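Local atomic coordinates of L-iditol 2-dehydrogenase (Clostridium scindens, PDB entry 4OH1), a protein that probably catalyses the NAD+-dependent, zinc-dependent oxidation of polyols such as L-iditol, as a member of the zinc-containing alcohol dehydrogenase family. Residues 143-146 with 147-150; 153-156 with 157-160; 282-285 with 286-290; 164-168 with 169-173; 81-84 with 85-89. One frame throughout, in Å; residues are numbered along the deposited sequence. Where two conformers were deposited one is given.

Contact 1 (143-146 with 147-150); sequences PIPD and DADL. With PG4 (tetraethylene glycol), chain G.
D147 OD1 reaches back to P145 CB across a type I beta turn that carries an unexpected guest, a tetraethylene glycol chain probably left by the crystallisation liquor. The turn runs from P145 to A148, in the loop that follows strand 141-143 of the GroES-like domain and leads to helix 150-153. It is closed by A148 N donating to P145 O at 2.9 Å; the donor stands well above the carbonyl plane, about 60° out of it, and so misses the lone pairs. K97 of the neighbouring strand 97-100 supplies its NZ to the carbonyls of D146 and A148. The glycol uses two polar groups of the turn: D146 N gives a nearly straight bond to PG4 O4 at 3.1 Å, and PG4 O5 donates to D147 OD1 at 2.9 Å. D147 CG sits between its own backbone N and carbonyl carbon (chi1 63°), a torsion that folds the carboxylate back over the turn, where OD1 also lies 3.2 Å from P145 CB. The other half of the contact is apolar. I144 and L150 cross at about a right angle. At the inner end, I144 CD1 touches two groups at once, A148 CB and L150 CD2, each at 3.9 Å.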
loop_
_atom_site.group_PDB
_atom_site.type_symbol
_atom_site.label_atom_id
_atom_site.label_comp_id
_atom_site.label_asym_id
_atom_site.label_seq_id
_atom_site.Cartn_x
_atom_site.Cartn_y
_atom_site.Cartn_z
ATOM N N PRO A 143 -26.506 -10.485 5.412
ATOM C CA PRO A 143 -26.811 -11.719 6.125
ATOM C C PRO A 143 -25.649 -12.216 6.971
ATOM O O PRO A 143 -24.477 -11.991 6.647
ATOM C CB PRO A 143 -27.121 -12.713 5.004
ATOM C CG PRO A 143 -26.264 -12.262 3.937
ATOM C CD PRO A 143 -26.312 -10.720 3.990
ATOM N N ILE A 144 -26.004 -12.925 8.019
ATOM C CA ILE A 144 -25.062 -13.552 8.928
ATOM C C ILE A 144 -25.396 -15.055 9.046
ATOM O O ILE A 144 -26.405 -15.481 8.571
ATOM C CB ILE A 144 -25.117 -12.838 10.279
ATOM C CG1 ILE A 144 -26.449 -13.077 10.971
ATOM C CG2 ILE A 144 -24.928 -11.309 10.075
ATOM C CD1 ILE A 144 -26.575 -12.295 12.275
ATOM N N PRO A 145 -24.540 -15.862 9.672
ATOM C CA PRO A 145 -24.808 -17.280 9.644
ATOM C C PRO A 145 -26.153 -17.691 10.258
ATOM O O PRO A 145 -26.617 -17.088 11.232
ATOM C CB PRO A 145 -23.659 -17.841 10.487
ATOM C CG PRO A 145 -22.578 -16.941 10.227
ATOM C CD PRO A 145 -23.210 -15.589 10.224
ATOM N N ASP A 146 -26.768 -18.727 9.716
ATOM C CA ASP A 146 -28.057 -19.201 10.226
ATOM C C ASP A 146 -28.019 -19.556 11.681
ATOM O O ASP A 146 -28.953 -19.298 12.415
ATOM C CB ASP A 146 -28.501 -20.405 9.443
ATOM C CG ASP A 146 -28.674 -20.097 7.981
ATOM O OD1 ASP A 146 -28.849 -18.895 7.659
ATOM O OD2 ASP A 146 -28.602 -21.038 7.165
ATOM N N ASP A 147 -26.925 -20.110 12.123
ATOM C CA ASP A 147 -26.735 -20.422 13.531
ATOM C C ASP A 147 -26.103 -19.285 14.350
ATOM O O ASP A 147 -25.596 -19.499 15.421
ATOM C CB ASP A 147 -25.845 -21.679 13.619
ATOM C CG ASP A 147 -24.421 -21.460 13.034
ATOM O OD1 ASP A 147 -24.219 -20.549 12.194
ATOM O OD2 ASP A 147 -23.489 -22.207 13.430
ATOM N N ALA A 148 -26.137 -18.065 13.877
ATOM C CA ALA A 148 -25.518 -16.959 14.610
ATOM C C ALA A 148 -26.222 -16.624 15.877
ATOM O O ALA A 148 -27.446 -16.536 15.898
ATOM C CB ALA A 148 -25.539 -15.729 13.774
ATOM N N ASP A 149 -25.434 -16.350 16.919
ATOM C CA ASP A 149 -25.940 -15.767 18.165
ATOM C C ASP A 149 -26.143 -14.276 17.908
ATOM O O ASP A 149 -25.183 -13.506 17.802
ATOM C CB ASP A 149 -24.931 -15.983 19.282
ATOM C CG ASP A 149 -25.333 -15.302 20.586
ATOM O OD1 ASP A 149 -26.229 -14.439 20.582
ATOM O OD2 ASP A 149 -24.741 -15.632 21.634
ATOM N N LEU A 150 -27.399 -13.871 17.809
ATOM C CA LEU A 150 -27.742 -12.516 17.457
ATOM C C LEU A 150 -27.215 -11.433 18.401
ATOM O O LEU A 150 -27.081 -10.274 18.029
ATOM C CB LEU A 150 -29.264 -12.417 17.371
ATOM C CG LEU A 150 -29.786 -13.135 16.141
ATOM C CD1 LEU A 150 -31.295 -13.267 16.214
ATOM C CD2 LEU A 150 -29.435 -12.400 14.869
HETATM O O1 PG4 G . -19.674 -16.727 6.972
HETATM C C1 PG4 G . -20.339 -15.524 7.352
HETATM C C2 PG4 G . -21.145 -15.008 6.197
HETATM O O2 PG4 G . -22.535 -15.249 6.422
HETATM C C3 PG4 G . -23.268 -15.336 5.202
HETATM C C4 PG4 G . -24.617 -15.928 5.548
HETATM O O3 PG4 G . -24.673 -17.353 5.426
HETATM C C5 PG4 G . -25.904 -17.915 5.949
HETATM C C6 PG4 G . -25.875 -19.455 5.980
HETATM O O4 PG4 G . -25.450 -19.979 7.256
HETATM C C7 PG4 G . -24.630 -21.152 7.180
HETATM C C8 PG4 G . -23.857 -21.401 8.477
HETATM O O5 PG4 G . -24.724 -21.743 9.584
#

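Contact 2 (153-156 with 157-160); sequences YALV and EPLT. With ZN (zinc ion), chain B.
L155 and L159 are tied by a backbone hydrogen bond, L159 N to L155 O at 3.1 Å, and V156 O receives T160 N at 3.0 Å. One turn earlier, V156 N reaches back to Y153 O and closes a type I turn. Water adds a bridge: a single molecule donates to A154 O and accepts from E157 N, so that this amide of the first helical turn is satisfied. Among side-chain bonds, T160 OG1 donates to E157 O at a short 2.5 Å, in the carbonyl plane and on a lone pair. Together these bonds build the start of helix 156-168, with L155 as its N-cap residue. Apolar contact is slight: the P158 ring crosses the L155 side chain at about a right angle, CG to CG at 4.2 Å. The same ring packs closely on a carbonyl, P158 CD lying 3.2 Å from L155 O, which has no N-H from the proline to receive. Metal coordination falls to E157. Its chain leaves anti to the backbone N (chi1 -178°) and bends at the next bond (chi2 -82°), delivering OE1 to the zinc ion at 2.1 Å. OE2 instead accepts from a zinc-bound water at 2.5 Å, while H74 and E75 also bind the metal.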
loop_
_atom_site.group_PDB
_atom_site.type_symbol
_atom_site.label_atom_id
_atom_site.label_comp_id
_atom_site.label_asym_id
_atom_site.label_seq_id
_atom_site.Cartn_x
_atom_site.Cartn_y
_atom_site.Cartn_z
ATOM N N TYR A 153 -23.761 -10.421 17.192
ATOM C CA TYR A 153 -23.783 -9.735 15.870
ATOM C C TYR A 153 -24.400 -8.365 15.920
ATOM O O TYR A 153 -24.263 -7.597 14.994
ATOM C CB TYR A 153 -24.439 -10.607 14.789
ATOM C CG TYR A 153 -23.554 -11.778 14.360
ATOM C CD1 TYR A 153 -23.480 -12.915 15.114
ATOM C CD2 TYR A 153 -22.796 -11.721 13.201
ATOM C CE1 TYR A 153 -22.649 -13.957 14.746
ATOM C CE2 TYR A 153 -22.022 -12.775 12.805
ATOM C CZ TYR A 153 -21.941 -13.885 13.588
ATOM O OH TYR A 153 -21.129 -14.919 13.217
ATOM N N ALA A 154 -25.107 -8.050 16.994
ATOM C CA ALA A 154 -25.514 -6.685 17.222
ATOM C C ALA A 154 -24.295 -5.734 17.267
ATOM O O ALA A 154 -24.430 -4.531 17.105
ATOM C CB ALA A 154 -26.251 -6.583 18.526
ATOM N N LEU A 155 -23.120 -6.269 17.561
ATOM C CA LEU A 155 -21.911 -5.428 17.618
ATOM C C LEU A 155 -21.196 -5.353 16.308
ATOM O O LEU A 155 -20.097 -4.829 16.290
ATOM C CB LEU A 155 -20.939 -5.878 18.718
ATOM C CG LEU A 155 -21.345 -5.197 20.028
ATOM C CD1 LEU A 155 -22.817 -5.414 20.422
ATOM C CD2 LEU A 155 -20.467 -5.795 21.076
ATOM N N VAL A 156 -21.787 -5.825 15.210
ATOM C CA VAL A 156 -21.135 -5.702 13.915
ATOM C C VAL A 156 -20.740 -4.303 13.537
ATOM O O VAL A 156 -19.614 -4.092 12.965
ATOM C CB VAL A 156 -21.928 -6.357 12.770
ATOM C CG1 VAL A 156 -21.415 -5.937 11.419
ATOM C CG2 VAL A 156 -21.829 -7.876 12.861
ATOM N N GLU A 157 -21.584 -3.322 13.817
ATOM C CA GLU A 157 -21.295 -1.966 13.329
ATOM C C GLU A 157 -20.143 -1.357 14.127
ATOM O O GLU A 157 -19.238 -0.773 13.551
ATOM C CB GLU A 157 -22.516 -1.040 13.332
ATOM C CG GLU A 157 -22.242 0.407 12.762
ATOM C CD GLU A 157 -21.627 1.343 13.781
ATOM O OE1 GLU A 157 -21.785 1.059 14.988
ATOM O OE2 GLU A 157 -20.924 2.320 13.412
ATOM N N PRO A 158 -20.172 -1.453 15.443
ATOM C CA PRO A 158 -19.010 -0.878 16.104
ATOM C C PRO A 158 -17.691 -1.610 15.777
ATOM O O PRO A 158 -16.655 -0.955 15.702
ATOM C CB PRO A 158 -19.346 -0.949 17.579
ATOM C CG PRO A 158 -20.461 -1.836 17.697
ATOM C CD PRO A 158 -21.210 -1.783 16.395
ATOM N N LEU A 159 -17.741 -2.918 15.535
ATOM C CA LEU A 159 -16.553 -3.647 15.041
ATOM C C LEU A 159 -16.052 -3.076 13.735
ATOM O O LEU A 159 -14.837 -2.986 13.551
ATOM C CB LEU A 159 -16.786 -5.131 14.942
ATOM C CG LEU A 159 -15.566 -6.027 14.767
ATOM C CD1 LEU A 159 -14.622 -5.956 16.039
ATOM C CD2 LEU A 159 -16.027 -7.418 14.584
ATOM N N THR A 160 -16.937 -2.640 12.828
ATOM C CA THR A 160 -16.437 -1.971 11.640
ATOM C C THR A 160 -15.633 -0.698 11.923
ATOM O O THR A 160 -14.741 -0.342 11.160
ATOM C CB THR A 160 -17.537 -1.567 10.639
ATOM O OG1 THR A 160 -18.378 -0.539 11.211
ATOM C CG2 THR A 160 -18.398 -2.777 10.206
HETATM ZN ZN ZN B . -21.819 2.397 16.603
HETATM O O HOH W 1 -24.254 -3.649 14.523
HETATM O O HOH W 2 -20.904 4.057 15.151
HETATM O O HOH W 3 -19.499 2.572 17.153
#

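Contact 3 (282-285 with 286-290); sequences VNLQ and SDLYW
Two torsions set up the junction between N283 and the helix it starts: N283 CG lies opposite its backbone N (chi1 -172°), and D287 CG lies opposite its own carbonyl carbon (chi1 -63°). The first turns OD1 toward S286 N, the second turns the D287 carboxylate back to N283 N. The motif is a side-chain N-cap at the point where strand 279-283 passes into helix 284-290. N283 OD1 accepts from S286 N at 2.8 Å, with the donor above the amide's carbonyl plane and off the lone pairs. A second grip comes from D287, whose OD2 takes N283 N at 2.8 Å on its anti lone pair; the other oxygen, OD1, makes a salt bridge with K293. Farther along, the helix widens into a pi-type turn. Y289 N donates to L284 O at 2.8 Å in an almost straight bond, and W290 N donates to Q285 O at 2.9 Å, each spanning five residues, whereas N283 O receives only weak bonds from D287 N and L288 N. Beneath the turn, V282 CG1 packs on L288 CG at 3.9 Å, the two side chains crossing at about a right angle. The strand end pairs antiparallel with a strand of the third subunit, so the sheet continues across the interface, and Q285 OE1 accepts from the backbone N of Y274 there. Q285 runs alongside Y289 in the same direction, its amide plane tilted 34° from the ring, and Q285 NE2 comes obliquely to 3.8 Å from Y289 CD2.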
loop_
_atom_site.group_PDB
_atom_site.type_symbol
_atom_site.label_atom_id
_atom_site.label_comp_id
_atom_site.label_asym_id
_atom_site.label_seq_id
_atom_site.Cartn_x
_atom_site.Cartn_y
_atom_site.Cartn_z
ATOM N N VAL A 282 0.165 20.590 17.095
ATOM C CA VAL A 282 1.159 19.730 16.529
ATOM C C VAL A 282 2.363 20.570 16.363
ATOM O O VAL A 282 2.277 21.682 15.861
ATOM C CB VAL A 282 0.724 19.137 15.204
ATOM C CG1 VAL A 282 1.855 18.359 14.600
ATOM C CG2 VAL A 282 -0.431 18.194 15.441
ATOM N N ASN A 283 3.504 20.056 16.818
ATOM C CA ASN A 283 4.742 20.763 16.615
ATOM C C ASN A 283 5.360 20.326 15.303
ATOM O O ASN A 283 5.788 19.192 15.155
ATOM C CB ASN A 283 5.684 20.535 17.780
ATOM C CG ASN A 283 6.901 21.388 17.703
ATOM O OD1 ASN A 283 7.657 21.352 16.729
ATOM N ND2 ASN A 283 7.124 22.179 18.742
ATOM N N LEU A 284 5.412 21.249 14.354
ATOM C CA LEU A 284 5.885 20.976 13.005
ATOM C C LEU A 284 7.310 20.486 12.987
ATOM O O LEU A 284 7.676 19.613 12.195
ATOM C CB LEU A 284 5.755 22.245 12.159
ATOM C CG LEU A 284 4.273 22.615 11.947
ATOM C CD1 LEU A 284 4.169 23.998 11.486
ATOM C CD2 LEU A 284 3.603 21.677 10.944
ATOM N N GLN A 285 8.116 21.072 13.852
ATOM C CA GLN A 285 9.540 20.749 13.935
ATOM C C GLN A 285 9.739 19.412 14.589
ATOM O O GLN A 285 10.442 18.592 14.075
ATOM C CB GLN A 285 10.322 21.811 14.729
ATOM C CG GLN A 285 11.828 21.531 14.836
ATOM C CD GLN A 285 12.582 21.842 13.522
ATOM O OE1 GLN A 285 12.020 22.408 12.571
ATOM N NE2 GLN A 285 13.861 21.460 13.468
ATOM N N SER A 286 9.154 19.183 15.748
ATOM C CA SER A 286 9.520 17.960 16.453
ATOM C C SER A 286 8.618 16.755 16.120
ATOM O O SER A 286 9.121 15.662 15.872
ATOM C CB SER A 286 9.571 18.228 17.944
ATOM O OG SER A 286 8.284 18.548 18.360
ATOM N N ASP A 287 7.306 16.952 16.092
ATOM C CA ASP A 287 6.410 15.872 15.706
ATOM C C ASP A 287 6.546 15.427 14.243
ATOM O O ASP A 287 6.599 14.244 13.965
ATOM C CB ASP A 287 4.969 16.255 15.991
ATOM C CG ASP A 287 4.706 16.488 17.466
ATOM O OD1 ASP A 287 5.091 15.624 18.271
ATOM O OD2 ASP A 287 4.105 17.521 17.784
ATOM N N LEU A 288 6.711 16.381 13.341
ATOM C CA LEU A 288 6.611 16.101 11.941
ATOM C C LEU A 288 7.967 16.088 11.267
ATOM O O LEU A 288 8.367 15.067 10.767
ATOM C CB LEU A 288 5.663 17.103 11.231
ATOM C CG LEU A 288 4.217 17.074 11.739
ATOM C CD1 LEU A 288 3.250 17.797 10.785
ATOM C CD2 LEU A 288 3.726 15.674 12.028
ATOM N N TYR A 289 8.653 17.216 11.210
ATOM C CA TYR A 289 9.937 17.228 10.557
ATOM C C TYR A 289 10.912 16.198 11.194
ATOM O O TYR A 289 11.368 15.322 10.482
ATOM C CB TYR A 289 10.520 18.626 10.521
ATOM C CG TYR A 289 11.935 18.614 10.040
ATOM C CD1 TYR A 289 12.233 18.431 8.693
ATOM C CD2 TYR A 289 12.980 18.720 10.943
ATOM C CE1 TYR A 289 13.504 18.403 8.274
ATOM C CE2 TYR A 289 14.265 18.690 10.534
ATOM C CZ TYR A 289 14.527 18.527 9.209
ATOM O OH TYR A 289 15.836 18.502 8.836
ATOM N N TRP A 290 11.183 16.250 12.498
ATOM C CA TRP A 290 12.201 15.347 13.070
ATOM C C TRP A 290 11.645 13.953 13.218
ATOM O O TRP A 290 12.301 13.017 12.822
ATOM C CB TRP A 290 12.901 15.838 14.381
ATOM C CG TRP A 290 14.044 14.876 14.766
ATOM C CD1 TRP A 290 14.018 13.942 15.741
ATOM C CD2 TRP A 290 15.306 14.709 14.094
ATOM N NE1 TRP A 290 15.174 13.221 15.747
ATOM C CE2 TRP A 290 15.989 13.680 14.750
ATOM C CE3 TRP A 290 15.930 15.354 13.022
ATOM C CZ2 TRP A 290 17.245 13.260 14.359
ATOM C CZ3 TRP A 290 17.179 14.945 12.648
ATOM C CH2 TRP A 290 17.821 13.910 13.307
#

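Contact 4 (164-168 with 169-173); sequences SSAEQ and AKISY
A166 and I171 meet where helix 156-168 ends, in a Schellman motif that turns the chain out of the helix. In the first shell, A166 O accepts I171 N at 3.3 Å; the N-H points almost straight at the oxygen, at 177°. K170 N returns to E167 O at 3.1 Å from well above that carbonyl's plane. A169 N keeps the ordinary helical bond to S165 O at 2.9 Å. Apolar contact accompanies these bonds: A166 CB and I171 CD1 lie 3.8 Å apart. I171 CG1 stands opposite its carbonyl carbon (chi1 -54°), a torsion that lays the CG1 branch along the helix end, 3.5 Å from A166 O. One water also joins the two sides, donating to both A166 O and I171 O, so the alanine carbonyl serves a backbone amide and a water together. Next comes what fixes the turn: K170 adopts positive phi (60°), which swings the chain away from the helical path. Farther out, I171 and A169 rest on L246 of strand 242-247, E167 makes a salt bridge with K307, and Y173 of the fourth subunit packs on A166 and E167. Helix-end carbonyls normally lack amide partners in their own helix; here those of A166 and E167 are met by the amides of I171 and K170. The positively charged K170, beside the negative end of the helix dipole, is probably favoured electrostatically as well.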
loop_
_atom_site.group_PDB
_atom_site.type_symbol
_atom_site.label_atom_id
_atom_site.label_comp_id
_atom_site.label_asym_id
_atom_site.label_seq_id
_atom_site.Cartn_x
_atom_site.Cartn_y
_atom_site.Cartn_z
ATOM N N SER A 164 -11.719 -0.345 11.018
ATOM C CA SER A 164 -11.178 0.743 10.207
ATOM C C SER A 164 -10.061 1.525 10.874
ATOM O O SER A 164 -9.149 1.969 10.215
ATOM C CB SER A 164 -12.246 1.784 9.880
ATOM O OG SER A 164 -13.313 1.113 9.274
ATOM N N SER A 165 -10.224 1.766 12.153
ATOM C CA SER A 165 -9.261 2.460 12.948
ATOM C C SER A 165 -7.994 1.612 13.074
ATOM O O SER A 165 -6.898 2.118 12.883
ATOM C CB SER A 165 -9.868 2.753 14.346
ATOM O OG SER A 165 -10.972 3.655 14.167
ATOM N N ALA A 166 -8.126 0.322 13.308
ATOM C CA ALA A 166 -6.951 -0.539 13.390
ATOM C C ALA A 166 -6.199 -0.556 12.094
ATOM O O ALA A 166 -4.980 -0.476 12.083
ATOM C CB ALA A 166 -7.287 -1.948 13.810
ATOM N N GLU A 167 -6.920 -0.594 10.994
ATOM C CA GLU A 167 -6.282 -0.623 9.714
ATOM C C GLU A 167 -5.635 0.673 9.418
ATOM O O GLU A 167 -4.577 0.719 8.826
ATOM C CB GLU A 167 -7.312 -0.938 8.635
ATOM C CG GLU A 167 -7.717 -2.381 8.694
ATOM C CD GLU A 167 -8.889 -2.773 7.792
ATOM O OE1 GLU A 167 -9.587 -1.883 7.246
ATOM O OE2 GLU A 167 -9.114 -4.012 7.655
ATOM N N GLN A 168 -6.276 1.749 9.804
ATOM C CA GLN A 168 -5.704 3.063 9.578
ATOM C C GLN A 168 -4.426 3.297 10.442
ATOM O O GLN A 168 -3.502 3.938 10.021
ATOM C CB GLN A 168 -6.746 4.117 9.854
ATOM C CG GLN A 168 -6.274 5.514 9.628
ATOM C CD GLN A 168 -5.851 5.766 8.184
ATOM O OE1 GLN A 168 -6.634 6.272 7.404
ATOM N NE2 GLN A 168 -4.585 5.484 7.849
ATOM N N ALA A 169 -4.371 2.710 11.615
ATOM C CA ALA A 169 -3.182 2.754 12.456
ATOM C C ALA A 169 -2.116 1.781 12.002
ATOM O O ALA A 169 -0.998 1.733 12.574
ATOM C CB ALA A 169 -3.584 2.401 13.886
ATOM N N LYS A 170 -2.460 0.967 11.008
ATOM C CA LYS A 170 -1.520 0.030 10.437
ATOM C C LYS A 170 -0.990 -0.975 11.441
ATOM O O LYS A 170 0.191 -1.330 11.429
ATOM C CB LYS A 170 -0.400 0.794 9.762
ATOM C CG LYS A 170 -1.026 1.554 8.654
ATOM C CD LYS A 170 -0.155 2.553 8.091
ATOM C CE LYS A 170 -0.948 3.371 7.103
ATOM N NZ LYS A 170 0.066 3.959 6.188
ATOM N N ILE A 171 -1.883 -1.490 12.265
ATOM C CA ILE A 171 -1.448 -2.458 13.207
ATOM C C ILE A 171 -0.997 -3.658 12.416
ATOM O O ILE A 171 -1.694 -4.089 11.516
ATOM C CB ILE A 171 -2.531 -2.846 14.148
ATOM C CG1 ILE A 171 -3.124 -1.575 14.814
ATOM C CG2 ILE A 171 -1.932 -3.777 15.192
ATOM C CD1 ILE A 171 -4.209 -1.896 15.959
ATOM N N SER A 172 0.186 -4.183 12.702
ATOM C CA SER A 172 0.671 -5.362 11.967
ATOM C C SER A 172 1.766 -6.021 12.777
ATOM O O SER A 172 2.123 -5.547 13.860
ATOM C CB SER A 172 1.174 -4.950 10.579
ATOM O OG SER A 172 2.165 -3.928 10.658
ATOM N N TYR A 173 2.275 -7.132 12.264
ATOM C CA TYR A 173 3.216 -7.984 12.975
ATOM C C TYR A 173 4.292 -7.184 13.676
ATOM O O TYR A 173 5.026 -6.385 13.061
ATOM C CB TYR A 173 3.880 -8.957 11.991
ATOM C CG TYR A 173 2.989 -10.012 11.367
ATOM C CD1 TYR A 173 2.265 -10.861 12.135
ATOM C CD2 TYR A 173 2.932 -10.157 9.996
ATOM C CE1 TYR A 173 1.470 -11.834 11.553
ATOM C CE2 TYR A 173 2.173 -11.110 9.428
ATOM C CZ TYR A 173 1.432 -11.944 10.194
ATOM O OH TYR A 173 0.653 -12.912 9.598
HETATM O O HOH W 4 -4.233 -3.104 10.462
#

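Contact 5 (81-84 with 85-89); sequences DKVG and STAEK
A strand-to-helix corner in the GroES-like domain brings V83 against A87 and E88, with G84 in the N-cap position between strand 75-83 and the short helix 85-89. The axes of 81-83 and 85-89 stand at 90° and approach to 8.1 Å, so the chain makes a sharp turn at the glycine. G84 O starts the helix by accepting E88 N at 2.9 Å. Over that first turn lies one branch of V83. Its CG1 is set opposite the backbone N (chi1 -179°), and this rotation directs the methyl into the angle of the corner, where it meets A87 CB at 3.6 Å. The same methyl lies 3.2 Å from E88 N and 3.8 Å from E88 CB, while CG of E88 stands a little farther off, so a single methyl, CG1, makes all of the V83 side chain's contact with the helix. A87 CB is also 3.6 Å from G84 O, so methyl, methyl and carbonyl oxygen pack as a compact triangle. On the strand side, D81 and K82 form a classic beta bulge facing R37 of strand 35-44; the helix is joined to the same neighbourhood by A87, which packs on I36 of that strand and hydrogen-bonds through its backbone with D33.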
loop_
_atom_site.group_PDB
_atom_site.type_symbol
_atom_site.label_atom_id
_atom_site.label_comp_id
_atom_site.label_asym_id
_atom_site.label_seq_id
_atom_site.Cartn_x
_atom_site.Cartn_y
_atom_site.Cartn_z
ATOM N N ASP A 81 -38.385 -9.779 8.308
ATOM C CA ASP A 81 -39.800 -9.911 8.574
ATOM C C ASP A 81 -40.639 -9.719 7.305
ATOM O O ASP A 81 -41.690 -10.303 7.188
ATOM C CB ASP A 81 -40.208 -8.833 9.551
ATOM C CG ASP A 81 -41.635 -8.953 9.976
ATOM O OD1 ASP A 81 -41.939 -9.963 10.643
ATOM O OD2 ASP A 81 -42.437 -8.036 9.677
ATOM N N LYS A 82 -40.174 -8.912 6.360
ATOM C CA LYS A 82 -40.882 -8.683 5.126
ATOM C C LYS A 82 -39.965 -8.023 4.104
ATOM O O LYS A 82 -39.120 -7.179 4.450
ATOM C CB LYS A 82 -42.046 -7.760 5.384
ATOM C CG LYS A 82 -42.772 -7.304 4.152
ATOM C CD LYS A 82 -44.124 -6.719 4.509
ATOM C CE LYS A 82 -44.896 -6.181 3.277
ATOM N NZ LYS A 82 -46.084 -5.437 3.757
ATOM N N VAL A 83 -40.131 -8.423 2.855
ATOM C CA VAL A 83 -39.223 -8.100 1.763
ATOM C C VAL A 83 -40.020 -7.464 0.590
ATOM O O VAL A 83 -40.985 -8.024 0.141
ATOM C CB VAL A 83 -38.551 -9.423 1.250
ATOM C CG1 VAL A 83 -37.581 -9.121 0.135
ATOM C CG2 VAL A 83 -37.768 -10.102 2.329
ATOM N N GLY A 84 -39.608 -6.311 0.085
ATOM C CA GLY A 84 -40.136 -5.813 -1.185
ATOM C C GLY A 84 -39.807 -6.755 -2.343
ATOM O O GLY A 84 -38.847 -7.520 -2.304
ATOM N N SER A 85 -40.603 -6.689 -3.397
ATOM C CA SER A 85 -40.436 -7.567 -4.533
ATOM C C SER A 85 -39.061 -7.460 -5.190
ATOM O O SER A 85 -38.493 -8.476 -5.545
ATOM C CB SER A 85 -41.573 -7.328 -5.557
ATOM O OG SER A 85 -41.717 -5.952 -5.856
ATOM N N THR A 86 -38.474 -6.278 -5.333
ATOM C CA THR A 86 -37.141 -6.237 -5.935
ATOM C C THR A 86 -36.118 -6.935 -5.017
ATOM O O THR A 86 -35.269 -7.743 -5.445
ATOM C CB THR A 86 -36.687 -4.825 -6.205
ATOM O OG1 THR A 86 -37.620 -4.203 -7.068
ATOM C CG2 THR A 86 -35.339 -4.825 -6.895
ATOM N N ALA A 87 -36.229 -6.672 -3.735
ATOM C CA ALA A 87 -35.286 -7.280 -2.826
ATOM C C ALA A 87 -35.402 -8.799 -2.800
ATOM O O ALA A 87 -34.407 -9.485 -2.624
ATOM C CB ALA A 87 -35.462 -6.708 -1.452
ATOM N N GLU A 88 -36.617 -9.326 -2.955
ATOM C CA GLU A 88 -36.802 -10.768 -2.935
ATOM C C GLU A 88 -36.062 -11.357 -4.111
ATOM O O GLU A 88 -35.464 -12.413 -4.012
ATOM C CB GLU A 88 -38.298 -11.155 -3.011
ATOM C CG GLU A 88 -38.610 -12.315 -2.123
ATOM C CD GLU A 88 -40.064 -12.605 -1.982
ATOM O OE1 GLU A 88 -40.762 -12.622 -2.994
ATOM O OE2 GLU A 88 -40.527 -12.804 -0.838
ATOM N N LYS A 89 -36.123 -10.647 -5.227
ATOM C CA LYS A 89 -35.463 -11.041 -6.454
ATOM C C LYS A 89 -33.933 -11.042 -6.303
ATOM O O LYS A 89 -33.269 -11.796 -7.003
ATOM C CB LYS A 89 -35.908 -10.096 -7.568
ATOM C CG LYS A 89 -35.327 -10.387 -8.926
ATOM C CD LYS A 89 -35.417 -9.176 -9.885
ATOM C CE LYS A 89 -34.063 -8.879 -10.594
ATOM N NZ LYS A 89 -34.283 -8.833 -12.040
#

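Contact 2 is the one at the metal: it holds E157 of the zinc site. Contact 1 touches it directly, A148 CB meeting Y153 CE1 at 3.5 Å and I144 CD1 meeting Y153 CB at 3.7 Å. Contact 4 ends the helix that contact 2 begins, their centres about 17 Å apart, and S165 there has its side chain about 11 Å from a bound zinc ion. Contacts 3 and 5 lie on opposite sides of the chain's centre, their own centres about 55 Å apart; contact 3 serves a subunit interface in the zinc-binding dehydrogenase range, contact 5 a corner of the GroES-like domain.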